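Local coordinates for protein glutamate--cysteine ligase GshA (Methylobacillus flagellatus KT, PDB 3K1T) that probably acts as an ATP-dependent ligase joining glutamate to cysteine, the step that forms gamma-glutamylcysteine, at residues 284-289 with 320-325; 292-297 with 311-316; 93-98 with 125-130; 97-102 with 172-177; 229-234 with 267-272. All coordinates share one frame; numbering follows the deposited sequence. Where two conformers were deposited one is given.

Interaction 1 of 5, residues 284-289 with 320-325; sequences ADAGTY and LKVSEV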
# COMPACT_ATOMS: atom_id res chain seq x y z
N ALA A 284 26.29 19.94 -20.03
CA ALA A 284 26.22 20.13 -21.49
C ALA A 284 25.38 18.98 -22.04
O ALA A 284 25.81 17.83 -21.97
CB ALA A 284 27.62 20.12 -22.11
N ASP A 285 24.18 19.28 -22.54
CA ASP A 285 23.25 18.27 -23.06
C ASP A 285 23.42 18.08 -24.57
O ASP A 285 23.15 19.00 -25.33
CB ASP A 285 21.82 18.67 -22.79
CG ASP A 285 20.80 17.64 -23.35
OD1 ASP A 285 21.14 16.45 -23.50
OD2 ASP A 285 19.65 18.04 -23.61
N ALA A 286 23.89 16.90 -24.97
CA ALA A 286 24.05 16.54 -26.38
C ALA A 286 23.00 15.50 -26.81
O ALA A 286 23.22 14.73 -27.74
CB ALA A 286 25.48 16.08 -26.67
N GLY A 287 21.84 15.50 -26.18
CA GLY A 287 20.73 14.68 -26.67
C GLY A 287 21.08 13.20 -26.63
O GLY A 287 21.53 12.69 -25.61
N THR A 288 20.88 12.51 -27.75
CA THR A 288 21.18 11.07 -27.85
C THR A 288 22.65 10.77 -27.63
O THR A 288 23.00 9.64 -27.29
CB THR A 288 20.76 10.48 -29.23
OG1 THR A 288 21.46 11.16 -30.31
CG2 THR A 288 19.25 10.60 -29.42
N TYR A 289 23.52 11.76 -27.86
CA TYR A 289 24.97 11.56 -27.77
C TYR A 289 25.48 11.51 -26.32
O TYR A 289 26.59 11.04 -26.08
CB TYR A 289 25.72 12.67 -28.54
CG TYR A 289 25.48 12.57 -30.05
CD1 TYR A 289 26.32 11.80 -30.85
CD2 TYR A 289 24.43 13.24 -30.65
CE1 TYR A 289 26.12 11.72 -32.25
CE2 TYR A 289 24.18 13.13 -32.05
CZ TYR A 289 25.02 12.36 -32.84
OH TYR A 289 24.82 12.29 -34.22
N LEU A 320 29.50 19.86 -32.52
CA LEU A 320 28.30 20.68 -32.25
C LEU A 320 27.03 19.87 -32.02
O LEU A 320 25.96 20.15 -32.60
CB LEU A 320 28.09 21.71 -33.37
CG LEU A 320 29.34 22.50 -33.77
CD1 LEU A 320 29.01 23.47 -34.94
CD2 LEU A 320 29.97 23.23 -32.56
N LYS A 321 27.12 18.87 -31.15
CA LYS A 321 25.95 18.11 -30.77
C LYS A 321 25.29 18.66 -29.49
O LYS A 321 24.16 18.31 -29.17
CB LYS A 321 26.31 16.64 -30.59
CG LYS A 321 26.90 15.99 -31.83
CD LYS A 321 26.07 16.22 -33.10
CE LYS A 321 26.73 15.50 -34.30
NZ LYS A 321 26.07 15.81 -35.60
N VAL A 322 25.98 19.53 -28.77
CA VAL A 322 25.42 20.14 -27.57
C VAL A 322 24.35 21.14 -27.97
O VAL A 322 24.63 22.09 -28.72
CB VAL A 322 26.50 20.82 -26.72
CG1 VAL A 322 25.85 21.55 -25.53
CG2 VAL A 322 27.52 19.79 -26.23
N SER A 323 23.13 20.94 -27.48
CA SER A 323 22.01 21.79 -27.84
C SER A 323 21.56 22.75 -26.72
O SER A 323 20.79 23.69 -26.97
CB SER A 323 20.83 20.95 -28.30
OG SER A 323 20.34 20.16 -27.23
N GLU A 324 22.04 22.51 -25.51
CA GLU A 324 21.66 23.33 -24.37
C GLU A 324 22.70 23.10 -23.30
O GLU A 324 23.23 21.99 -23.17
CB GLU A 324 20.29 22.92 -23.79
CG GLU A 324 19.78 23.88 -22.67
CD GLU A 324 18.35 23.54 -22.15
OE1 GLU A 324 18.03 22.35 -21.89
OE2 GLU A 324 17.56 24.49 -22.00
N VAL A 325 23.00 24.15 -22.55
CA VAL A 325 23.86 24.04 -21.36
C VAL A 325 23.02 24.51 -20.19
O VAL A 325 22.48 25.61 -20.22
CB VAL A 325 25.16 24.88 -21.48
CG1 VAL A 325 25.99 24.79 -20.21
CG2 VAL A 325 26.01 24.47 -22.74
O HOH W 1 18.15 20.12 -23.44
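Where the two central strands of a four-stranded antiparallel sheet run out, Asp285 pairs with Glu324, and strand 280-285 passes into a loop with Gly287 at positive phi, then a short 3-10 segment at 288-289. Asp285 N donates to Glu324 O at 2.9 Å, and Ser323 N to Asp285 O, also at 2.9 Å. Ala286 CA follows, 3.3 Å from Lys321 O in a CA-H...O contact. Gly287 N reaches Asp285 OD1 from above the carboxylate plane, closing an Asx turn, and Lys208 forms a salt bridge with the same oxygen. Lys321 CG, set opposite the carbonyl carbon (chi1 -59°), stands over one face of Tyr289, 3.9 Å from the ring centroid; the bend at chi2 then carries CE along the ring to 3.7 Å from Tyr289 OH. Asp285 OD2 and Glu324 OE1 are bridged by one shared water, and each acid has a donor of its own, Lys208 and Ser209, which probably eases the proximity of two like charges.

Interaction 2 of 5, residues 292-297 with 311-316; sequences GIMTVK and NKMSVV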
# COMPACT_ATOMS: atom_id res chain seq x y z
N GLY A 292 27.73 15.97 -20.76
CA GLY A 292 29.03 16.20 -20.12
C GLY A 292 28.78 17.09 -18.90
O GLY A 292 27.99 18.03 -18.98
N ILE A 293 29.43 16.76 -17.78
CA ILE A 293 29.19 17.47 -16.52
C ILE A 293 30.51 17.89 -15.87
O ILE A 293 31.49 17.13 -15.85
CB ILE A 293 28.41 16.59 -15.52
CG1 ILE A 293 27.06 16.17 -16.10
CG2 ILE A 293 28.22 17.31 -14.17
CD1 ILE A 293 26.47 14.95 -15.41
N MSE A 294 30.55 19.11 -15.35
CA MSE A 294 31.68 19.59 -14.54
C MSE A 294 31.14 20.51 -13.45
O MSE A 294 30.06 21.10 -13.61
CB MSE A 294 32.73 20.32 -15.38
CG MSE A 294 32.27 21.58 -16.03
SE MSE A 294 33.62 22.46 -17.17
CE MSE A 294 34.94 23.06 -15.80
N THR A 295 31.91 20.68 -12.37
CA THR A 295 31.52 21.63 -11.31
C THR A 295 32.53 22.76 -11.31
O THR A 295 33.70 22.56 -11.57
CB THR A 295 31.44 20.99 -9.89
OG1 THR A 295 32.66 20.33 -9.58
CG2 THR A 295 30.26 19.96 -9.80
N VAL A 296 32.04 23.95 -11.00
CA VAL A 296 32.86 25.14 -10.97
C VAL A 296 32.58 25.96 -9.71
O VAL A 296 31.47 25.92 -9.17
CB VAL A 296 32.67 26.04 -12.24
CG1 VAL A 296 33.08 25.28 -13.51
CG2 VAL A 296 31.26 26.57 -12.36
N LYS A 297 33.60 26.68 -9.26
CA LYS A 297 33.45 27.61 -8.13
C LYS A 297 33.70 29.07 -8.54
O LYS A 297 33.56 29.96 -7.73
CB LYS A 297 34.40 27.21 -7.00
CG LYS A 297 33.96 25.91 -6.30
CD LYS A 297 34.93 25.52 -5.22
CE LYS A 297 34.32 24.51 -4.24
NZ LYS A 297 35.24 24.14 -3.10
N ASN A 311 36.87 18.07 -24.41
CA ASN A 311 36.30 16.80 -24.89
C ASN A 311 35.12 16.33 -24.08
O ASN A 311 34.13 15.83 -24.64
CB ASN A 311 37.36 15.69 -24.90
CG ASN A 311 38.45 15.93 -25.94
OD1 ASN A 311 38.23 16.61 -26.94
ND2 ASN A 311 39.64 15.35 -25.72
N LYS A 312 35.21 16.48 -22.75
CA LYS A 312 34.11 16.09 -21.89
C LYS A 312 32.85 16.93 -22.14
O LYS A 312 31.72 16.41 -22.25
CB LYS A 312 34.52 16.22 -20.40
CG LYS A 312 33.40 15.86 -19.44
CD LYS A 312 33.87 15.71 -17.97
CE LYS A 312 34.39 17.00 -17.40
NZ LYS A 312 34.30 17.01 -15.89
N MSE A 313 33.02 18.24 -22.19
CA MSE A 313 31.88 19.15 -22.36
C MSE A 313 31.30 19.12 -23.80
O MSE A 313 30.12 19.38 -23.97
CB MSE A 313 32.28 20.56 -21.96
CG MSE A 313 32.73 20.63 -20.50
SE MSE A 313 31.49 19.75 -19.23
CE MSE A 313 30.38 21.29 -19.43
N SER A 314 32.12 18.76 -24.79
CA SER A 314 31.62 18.51 -26.16
C SER A 314 30.86 17.20 -26.25
O SER A 314 30.10 16.99 -27.20
CB SER A 314 32.78 18.45 -27.16
OG SER A 314 33.47 19.68 -27.24
N VAL A 315 31.13 16.30 -25.29
CA VAL A 315 30.44 15.01 -25.12
C VAL A 315 30.95 13.96 -26.10
O VAL A 315 31.30 12.86 -25.67
CB VAL A 315 28.88 15.07 -25.14
CG1 VAL A 315 28.26 13.66 -24.83
CG2 VAL A 315 28.33 16.10 -24.15
N VAL A 316 30.98 14.28 -27.38
CA VAL A 316 31.47 13.36 -28.38
C VAL A 316 32.41 14.09 -29.35
O VAL A 316 32.47 15.32 -29.42
CB VAL A 316 30.29 12.68 -29.17
CG1 VAL A 316 29.48 11.67 -28.27
CG2 VAL A 316 29.35 13.75 -29.77
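The peptide group joining Gly292 to Ile293 carries the selenium of Met313 over one face, with SE 3.8 Å from Gly292 C and nearly straight above it. The next flat group along the strand, the peptide of Ile293 and Met294, is approached at its oxygen: Lys312 NZ donates to Ile293 O at 2.8 Å, tilted 18° from the carbonyl plane. Both partners come from the last turn of helix 307-314, which packs against edge strand 291-296, the neighbour of strand 280-285 in the antiparallel sheet. Lys312 gets there by leaving its backbone with CG opposite N (chi1 179°) and then folding at its third torsion, bringing the ammonium back to the strand. Met313 and Met294, both selenomethionines introduced in place of methionine, cross at about a right angle, with Met294 CG 3.8 Å from Met313 SE. Both side chains also touch Val282 of the adjoining strand. At Gly292 a side chain would collide with Lys312 O; without one, CA lies 3.4 Å from that oxygen in a CA-H...O contact, while Val315 CG2 comes to 3.4 Å from Gly292 N. The chemistry is thus divided: an apolar selenium pair fills the buried side, and a single lysine bond to a main-chain carbonyl ties the helix end to the more exposed side.

Interaction 3 of 5, residues 93-98 with 125-130; sequences PDARRL and AGLEVR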
# COMPACT_ATOMS: atom_id res chain seq x y z
N PRO A 93 -4.84 -1.49 -16.07
CA PRO A 93 -5.76 -2.18 -15.17
C PRO A 93 -6.13 -3.58 -15.56
O PRO A 93 -6.45 -4.39 -14.68
CB PRO A 93 -7.01 -1.27 -15.16
CG PRO A 93 -6.86 -0.33 -16.28
CD PRO A 93 -5.36 -0.18 -16.47
N ASP A 94 -6.11 -3.87 -16.86
CA ASP A 94 -6.60 -5.14 -17.36
C ASP A 94 -5.47 -6.10 -17.73
O ASP A 94 -5.73 -7.21 -18.22
CB ASP A 94 -7.47 -4.86 -18.58
CG ASP A 94 -8.66 -3.95 -18.23
OD1 ASP A 94 -9.34 -4.25 -17.21
OD2 ASP A 94 -8.88 -2.95 -18.97
N ALA A 95 -4.23 -5.66 -17.50
CA ALA A 95 -3.06 -6.44 -17.84
C ALA A 95 -3.02 -7.78 -17.12
O ALA A 95 -3.30 -7.88 -15.95
CB ALA A 95 -1.77 -5.64 -17.55
N ARG A 96 -2.74 -8.82 -17.88
CA ARG A 96 -2.40 -10.11 -17.30
C ARG A 96 -0.89 -10.31 -17.37
O ARG A 96 -0.32 -10.94 -16.48
CB ARG A 96 -3.04 -11.25 -18.11
CG ARG A 96 -4.53 -11.32 -18.06
CD ARG A 96 -5.01 -12.49 -18.93
NE ARG A 96 -6.40 -12.87 -18.67
CZ ARG A 96 -7.47 -12.31 -19.26
NH1 ARG A 96 -7.33 -11.30 -20.12
NH2 ARG A 96 -8.69 -12.75 -18.97
N ARG A 97 -0.28 -9.85 -18.47
CA ARG A 97 1.12 -10.12 -18.79
C ARG A 97 1.88 -8.81 -18.96
O ARG A 97 1.34 -7.84 -19.49
CB ARG A 97 1.20 -10.93 -20.09
CG ARG A 97 0.66 -12.35 -19.99
CD ARG A 97 0.61 -13.05 -21.34
NE ARG A 97 -0.48 -12.54 -22.17
CZ ARG A 97 -1.77 -12.89 -22.05
NH1 ARG A 97 -2.18 -13.74 -21.11
NH2 ARG A 97 -2.68 -12.36 -22.87
N LEU A 98 3.14 -8.78 -18.56
CA LEU A 98 3.97 -7.60 -18.70
C LEU A 98 5.32 -7.98 -19.25
O LEU A 98 5.98 -8.88 -18.71
CB LEU A 98 4.12 -6.93 -17.34
CG LEU A 98 4.75 -5.55 -17.31
CD1 LEU A 98 3.91 -4.50 -18.04
CD2 LEU A 98 4.96 -5.13 -15.79
N ALA A 125 2.78 -8.87 -7.47
CA ALA A 125 1.63 -8.03 -7.78
C ALA A 125 0.63 -8.73 -8.68
O ALA A 125 -0.43 -8.18 -8.96
CB ALA A 125 2.09 -6.64 -8.38
N GLY A 126 0.93 -9.95 -9.08
CA GLY A 126 -0.01 -10.78 -9.82
C GLY A 126 0.11 -10.72 -11.35
O GLY A 126 -0.83 -11.05 -12.04
N LEU A 127 1.24 -10.24 -11.84
CA LEU A 127 1.49 -10.23 -13.28
C LEU A 127 2.36 -11.43 -13.69
O LEU A 127 3.21 -11.89 -12.94
CB LEU A 127 2.16 -8.93 -13.66
CG LEU A 127 1.31 -7.67 -13.52
CD1 LEU A 127 2.23 -6.46 -13.63
CD2 LEU A 127 0.18 -7.65 -14.60
N GLU A 128 2.12 -11.94 -14.90
CA GLU A 128 3.05 -12.86 -15.55
C GLU A 128 4.07 -11.98 -16.24
O GLU A 128 3.69 -11.14 -17.07
CB GLU A 128 2.27 -13.76 -16.52
CG GLU A 128 3.06 -14.82 -17.20
CD GLU A 128 2.24 -15.56 -18.31
OE1 GLU A 128 0.97 -15.60 -18.19
OE2 GLU A 128 2.88 -16.05 -19.28
N VAL A 129 5.35 -12.11 -15.89
CA VAL A 129 6.39 -11.15 -16.34
C VAL A 129 7.48 -11.93 -17.06
O VAL A 129 7.88 -12.99 -16.57
CB VAL A 129 7.04 -10.42 -15.15
CG1 VAL A 129 8.14 -9.42 -15.63
CG2 VAL A 129 5.96 -9.72 -14.31
N ARG A 130 7.95 -11.43 -18.20
CA ARG A 130 9.10 -11.97 -18.90
C ARG A 130 10.00 -10.80 -19.27
O ARG A 130 9.53 -9.67 -19.43
CB ARG A 130 8.64 -12.73 -20.17
CG ARG A 130 7.77 -13.97 -19.88
CD ARG A 130 8.64 -15.22 -19.68
NE ARG A 130 9.07 -15.74 -20.99
CZ ARG A 130 8.27 -16.38 -21.84
NH1 ARG A 130 7.02 -16.69 -21.51
NH2 ARG A 130 8.73 -16.77 -23.03
O HOH W 2 -3.15 -9.12 -13.59
O HOH W 3 -2.06 -11.76 -14.40
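Parallel pairing brings Arg97 beside Glu128 and Leu98 beside Val129, with Glu128 N donating to Arg96 O at 3.1 Å, Leu98 N to Glu128 O at 2.8 Å and, longer at 3.3 Å, Arg130 N to Leu98 O. These strands open and close a beta-alpha-beta crossover whose helix, 109-124, ends in a Schellman motif at Gly126. Immediately after it, Leu127 turns its two methyls in different directions. CD1 lies 3.7 Å from Leu98 CD2, the two leucines crossing at a slant, while CD2 lies against Ala95, 4.1 Å from its CB. An alanine at Leu127 is likely to open a gap between Ala95 and Leu98 and to take an apolar contact from Val88 of helix 77-91. On the opposite face of the sheet Arg97 and Glu128 run side by side in the same direction, Glu128 extended from a CG set opposite its backbone N (chi1 -176°). In the modelled conformer of Arg97, Glu128 OE1 touches its CG at 3.7 Å, yet the charged groups stay apart, and Arg97 NE is bonded instead to Asp170 O. A water lies 2.8 Å from both Arg96 O and Gly126 O. Arg34 of the second subunit donates to Ala125 O. The contact therefore rests on main-chain bonds and the apolar contacts of Leu127, the opposite charges probably adding only a weak long-range attraction.

Interaction 4 of 5, residues 97-102 with 172-177; sequences RLLLIP and CAILLN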
# COMPACT_ATOMS: atom_id res chain seq x y z
N ARG A 97 -0.28 -9.85 -18.47
CA ARG A 97 1.12 -10.12 -18.79
C ARG A 97 1.88 -8.81 -18.96
O ARG A 97 1.34 -7.84 -19.49
CB ARG A 97 1.20 -10.93 -20.09
CG ARG A 97 0.66 -12.35 -19.99
CD ARG A 97 0.61 -13.05 -21.34
NE ARG A 97 -0.48 -12.54 -22.17
CZ ARG A 97 -1.77 -12.89 -22.05
NH1 ARG A 97 -2.18 -13.74 -21.11
NH2 ARG A 97 -2.68 -12.36 -22.87
N LEU A 98 3.14 -8.78 -18.56
CA LEU A 98 3.97 -7.60 -18.70
C LEU A 98 5.32 -7.98 -19.25
O LEU A 98 5.98 -8.88 -18.71
CB LEU A 98 4.12 -6.93 -17.34
CG LEU A 98 4.75 -5.55 -17.31
CD1 LEU A 98 3.91 -4.50 -18.04
CD2 LEU A 98 4.96 -5.13 -15.79
N LEU A 99 5.73 -7.32 -20.34
CA LEU A 99 7.07 -7.48 -20.88
C LEU A 99 7.93 -6.40 -20.27
O LEU A 99 7.60 -5.21 -20.37
CB LEU A 99 7.05 -7.32 -22.43
CG LEU A 99 8.37 -7.52 -23.18
CD1 LEU A 99 8.78 -8.99 -23.16
CD2 LEU A 99 8.29 -7.02 -24.65
N LEU A 100 9.03 -6.81 -19.64
CA LEU A 100 9.98 -5.90 -19.02
C LEU A 100 11.22 -5.78 -19.90
O LEU A 100 11.91 -6.77 -20.16
CB LEU A 100 10.39 -6.39 -17.62
CG LEU A 100 11.42 -5.55 -16.83
CD1 LEU A 100 10.85 -4.18 -16.42
CD2 LEU A 100 11.90 -6.33 -15.56
N ILE A 101 11.50 -4.57 -20.38
CA ILE A 101 12.71 -4.30 -21.16
C ILE A 101 13.81 -3.67 -20.27
O ILE A 101 13.67 -2.56 -19.80
CB ILE A 101 12.42 -3.39 -22.39
CG1 ILE A 101 11.31 -4.04 -23.26
CG2 ILE A 101 13.70 -3.14 -23.19
CD1 ILE A 101 10.94 -3.29 -24.51
N PRO A 102 14.93 -4.38 -20.07
CA PRO A 102 16.02 -3.91 -19.21
C PRO A 102 16.99 -3.03 -19.97
O PRO A 102 16.94 -2.98 -21.21
CB PRO A 102 16.69 -5.20 -18.79
CG PRO A 102 16.54 -6.07 -20.01
CD PRO A 102 15.22 -5.71 -20.62
N CYS A 172 0.31 -7.36 -22.79
CA CYS A 172 -0.65 -6.33 -22.83
C CYS A 172 0.11 -4.93 -22.89
O CYS A 172 -0.19 -4.01 -23.66
CB CYS A 172 -1.56 -6.64 -21.57
SG CYS A 172 -2.02 -8.61 -21.14
N ALA A 173 1.13 -4.82 -22.05
CA ALA A 173 1.89 -3.60 -21.91
C ALA A 173 3.36 -3.92 -21.77
O ALA A 173 3.75 -5.07 -21.53
CB ALA A 173 1.39 -2.83 -20.68
N ILE A 174 4.18 -2.89 -21.90
CA ILE A 174 5.63 -3.00 -21.89
C ILE A 174 6.19 -2.03 -20.86
O ILE A 174 5.98 -0.83 -20.99
CB ILE A 174 6.20 -2.66 -23.27
CG1 ILE A 174 5.63 -3.63 -24.33
CG2 ILE A 174 7.75 -2.67 -23.27
CD1 ILE A 174 5.78 -3.10 -25.75
N LEU A 175 6.91 -2.54 -19.87
CA LEU A 175 7.54 -1.70 -18.86
C LEU A 175 8.99 -1.49 -19.19
O LEU A 175 9.75 -2.44 -19.33
CB LEU A 175 7.40 -2.32 -17.46
CG LEU A 175 8.03 -1.55 -16.30
CD1 LEU A 175 7.34 -0.17 -16.12
CD2 LEU A 175 7.97 -2.35 -14.94
N LEU A 176 9.36 -0.23 -19.39
CA LEU A 176 10.75 0.13 -19.60
C LEU A 176 11.53 0.24 -18.30
O LEU A 176 11.19 1.04 -17.42
CB LEU A 176 10.84 1.46 -20.34
CG LEU A 176 10.18 1.52 -21.70
CD1 LEU A 176 10.11 3.00 -22.17
CD2 LEU A 176 10.95 0.60 -22.69
N ASN A 177 12.61 -0.54 -18.18
CA ASN A 177 13.64 -0.30 -17.16
C ASN A 177 14.94 0.13 -17.86
O ASN A 177 16.04 -0.09 -17.35
CB ASN A 177 13.83 -1.54 -16.28
CG ASN A 177 14.55 -1.23 -14.99
OD1 ASN A 177 15.66 -1.73 -14.74
ND2 ASN A 177 13.93 -0.37 -14.16
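Leu100 and Leu175 both carry CG opposite their backbone N (chi1 179° and 180°), which sends the two side chains the same way, side by side, from neighbouring parallel strands at the heart of a mixed sheet. In the modelled conformer Leu100 CD1 meets Leu175 CD2 at 3.7 Å. This face, with Leu98 and Asn177, is covered by helix 109-124, as the helix of a beta-alpha-beta crossover packs on its parallel strands; Leu98 crosses Leu175 obliquely and rests its CD1 3.5 Å from Ala173 O. The other face carries Leu99, Ile101, Ile174 and Leu176; Leu164 of strand 163-166 touches the first three. There Ile101 reaches CD1 across its neighbour strand to Ile174 CG2, and at 3.5 Å the pair is tighter than an ordinary carbon contact. Between the faces the main chains are laced in regular alternation: Leu99 N donates to Ala173 O at 3.2 Å, Leu175 N to Leu99 O at 2.8 Å, and Ile101 N to Leu175 O at 2.9 Å. The strands diverge by 27°, the ordinary twist of a sheet, and the lacing weakens toward Cys172. At the other end the Asn177 side chain is held by Tyr111, Asn114 and Pro66, so its amide is fixed at both ends, and its backbone N donates to Ile101 O at 2.8 Å.

Interaction 5 of 5, residues 229-234 with 267-272; sequences DPWLLN and RKYAEY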
# COMPACT_ATOMS: atom_id res chain seq x y z
N ASP A 229 10.58 29.57 2.76
CA ASP A 229 11.42 30.12 1.69
C ASP A 229 11.58 29.02 0.61
O ASP A 229 12.11 27.98 0.92
CB ASP A 229 12.81 30.50 2.28
CG ASP A 229 13.77 31.09 1.26
OD1 ASP A 229 13.44 31.13 0.06
OD2 ASP A 229 14.88 31.54 1.65
N PRO A 230 11.10 29.24 -0.63
CA PRO A 230 11.23 28.19 -1.66
C PRO A 230 12.66 27.75 -1.93
O PRO A 230 12.85 26.63 -2.40
CB PRO A 230 10.62 28.84 -2.90
CG PRO A 230 10.68 30.30 -2.65
CD PRO A 230 10.47 30.45 -1.19
N TRP A 231 13.64 28.63 -1.65
CA TRP A 231 15.05 28.31 -1.85
C TRP A 231 15.51 27.14 -0.98
O TRP A 231 16.41 26.40 -1.37
CB TRP A 231 15.95 29.55 -1.64
CG TRP A 231 17.41 29.27 -1.92
CD1 TRP A 231 18.00 29.22 -3.15
CD2 TRP A 231 18.44 28.99 -0.98
NE1 TRP A 231 19.33 28.95 -3.04
CE2 TRP A 231 19.64 28.77 -1.72
CE3 TRP A 231 18.48 28.86 0.42
CZ2 TRP A 231 20.85 28.44 -1.11
CZ3 TRP A 231 19.68 28.52 1.02
CH2 TRP A 231 20.85 28.34 0.27
N LEU A 232 14.83 26.90 0.14
CA LEU A 232 15.20 25.77 1.01
C LEU A 232 14.93 24.40 0.35
O LEU A 232 15.47 23.39 0.79
CB LEU A 232 14.49 25.87 2.36
CG LEU A 232 14.87 27.10 3.20
CD1 LEU A 232 14.13 27.03 4.60
CD2 LEU A 232 16.38 27.33 3.33
N LEU A 233 14.10 24.39 -0.70
CA LEU A 233 13.69 23.18 -1.39
C LEU A 233 14.19 23.11 -2.84
O LEU A 233 13.97 22.12 -3.52
CB LEU A 233 12.16 23.14 -1.45
CG LEU A 233 11.36 23.02 -0.17
CD1 LEU A 233 9.88 23.27 -0.44
CD2 LEU A 233 11.61 21.62 0.41
N ASN A 234 14.81 24.17 -3.36
CA ASN A 234 14.97 24.30 -4.80
C ASN A 234 16.29 24.98 -5.20
O ASN A 234 16.51 26.13 -4.86
CB ASN A 234 13.78 25.09 -5.36
CG ASN A 234 13.69 25.04 -6.88
OD1 ASN A 234 14.43 24.31 -7.55
ND2 ASN A 234 12.78 25.82 -7.42
N ARG A 267 24.14 35.36 -2.07
CA ARG A 267 23.14 36.12 -1.31
C ARG A 267 22.42 35.23 -0.31
O ARG A 267 22.21 35.61 0.86
CB ARG A 267 22.09 36.75 -2.21
CG ARG A 267 22.51 37.98 -2.92
CD ARG A 267 21.33 38.60 -3.64
NE ARG A 267 20.25 38.94 -2.71
CZ ARG A 267 19.09 39.46 -3.08
NH1 ARG A 267 18.83 39.70 -4.36
NH2 ARG A 267 18.17 39.73 -2.18
N LYS A 268 22.00 34.05 -0.78
CA LYS A 268 21.34 33.10 0.12
C LYS A 268 22.26 32.55 1.20
O LYS A 268 21.83 32.39 2.36
CB LYS A 268 20.62 31.99 -0.68
CG LYS A 268 19.30 32.43 -1.30
CD LYS A 268 18.22 32.58 -0.24
CE LYS A 268 16.96 33.23 -0.71
NZ LYS A 268 16.00 33.51 0.41
N TYR A 269 23.52 32.28 0.86
CA TYR A 269 24.49 31.77 1.83
C TYR A 269 24.73 32.82 2.93
O TYR A 269 24.80 32.46 4.11
CB TYR A 269 25.80 31.34 1.14
CG TYR A 269 25.76 29.96 0.46
CD1 TYR A 269 24.58 29.32 0.14
CD2 TYR A 269 26.93 29.29 0.16
CE1 TYR A 269 24.57 28.07 -0.48
CE2 TYR A 269 26.93 28.06 -0.44
CZ TYR A 269 25.75 27.44 -0.75
OH TYR A 269 25.74 26.20 -1.36
N ALA A 270 24.75 34.10 2.55
CA ALA A 270 24.87 35.19 3.53
C ALA A 270 23.64 35.27 4.44
O ALA A 270 23.77 35.34 5.68
CB ALA A 270 25.13 36.54 2.82
N GLU A 271 22.46 35.19 3.84
CA GLU A 271 21.21 35.20 4.58
C GLU A 271 21.21 34.11 5.68
O GLU A 271 20.76 34.37 6.80
CB GLU A 271 20.03 34.99 3.65
CG GLU A 271 18.66 34.96 4.36
CD GLU A 271 17.47 34.85 3.41
OE1 GLU A 271 17.65 34.90 2.18
OE2 GLU A 271 16.33 34.74 3.93
N TYR A 272 21.68 32.92 5.35
CA TYR A 272 21.59 31.79 6.25
C TYR A 272 22.89 31.46 7.02
O TYR A 272 22.92 30.50 7.76
CB TYR A 272 21.05 30.58 5.48
CG TYR A 272 19.58 30.72 5.14
CD1 TYR A 272 18.60 30.65 6.14
CD2 TYR A 272 19.17 30.95 3.84
CE1 TYR A 272 17.24 30.77 5.84
CE2 TYR A 272 17.81 31.03 3.52
CZ TYR A 272 16.86 30.96 4.54
OH TYR A 272 15.53 31.08 4.21
O HOH W 4 13.67 32.91 -1.74
O HOH W 5 14.03 34.76 2.45
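Trp231 and Lys268 slide past each other in opposite directions, so that the aliphatic part of the lysine lies along the indole while its ammonium continues to Asp229. Lys268 CB stands over the six-membered ring, 3.5 Å from its centroid. Tyr269 and Trp231 cross at about a right angle, and the two rings meet edge to edge, Tyr269 CE1 3.8 Å from Trp231 CZ2. Tyr272 lies nearly parallel to the indole, planes 10° apart, but slid so far that the rings barely overlap. Leu232 CD2 lies over a face of the Tyr272 ring. The polar end gathers on Asp229 OD2: Tyr272 OH donates to its anti lone pair at 2.7 Å, and Lys268 NZ forms a salt bridge on its syn side at 2.6 Å, 26° out of the carboxylate plane. Lys268 NZ makes a second salt bridge with Glu271 OE1 at 2.8 Å. Asp229 OD1 accepts Trp231 N in an Asx turn, which starts the short 3-10 segment 230-232. A leucine in place of Trp231 would probably leave the Lys268 chain without its flat support and Glu329 without the indole N-H it accepts. In this way the loop before strand 237-241 is docked on the end of helix 251-272, the lysine between two acids probably offsetting the repulsion of Asp229 and Glu271.

Four of the five contacts form two pairs. Interactions 1 and 2, with centres 11 Å apart, meet directly on the four-stranded sheet: Ala284 N lies 2.8 Å from Gly292 O, a probable hydrogen bond, and the strands 280-285 and 291-296 are neighbours there. Interactions 3 and 4 lie 9 Å apart between centres and share Arg97 and Leu98 of strand 97-102, pairing its two sides in the mixed sheet. Interaction 5 stands apart, its nearest atoms about 9 Å from interaction 2 and about 25 Å from interaction 4. Glycerol molecules, probably from the crystallisation liquor, lie about 6 Å from the side chain of Leu100 (interaction 4) and about 4 Å from that of Asp229 (interaction 5).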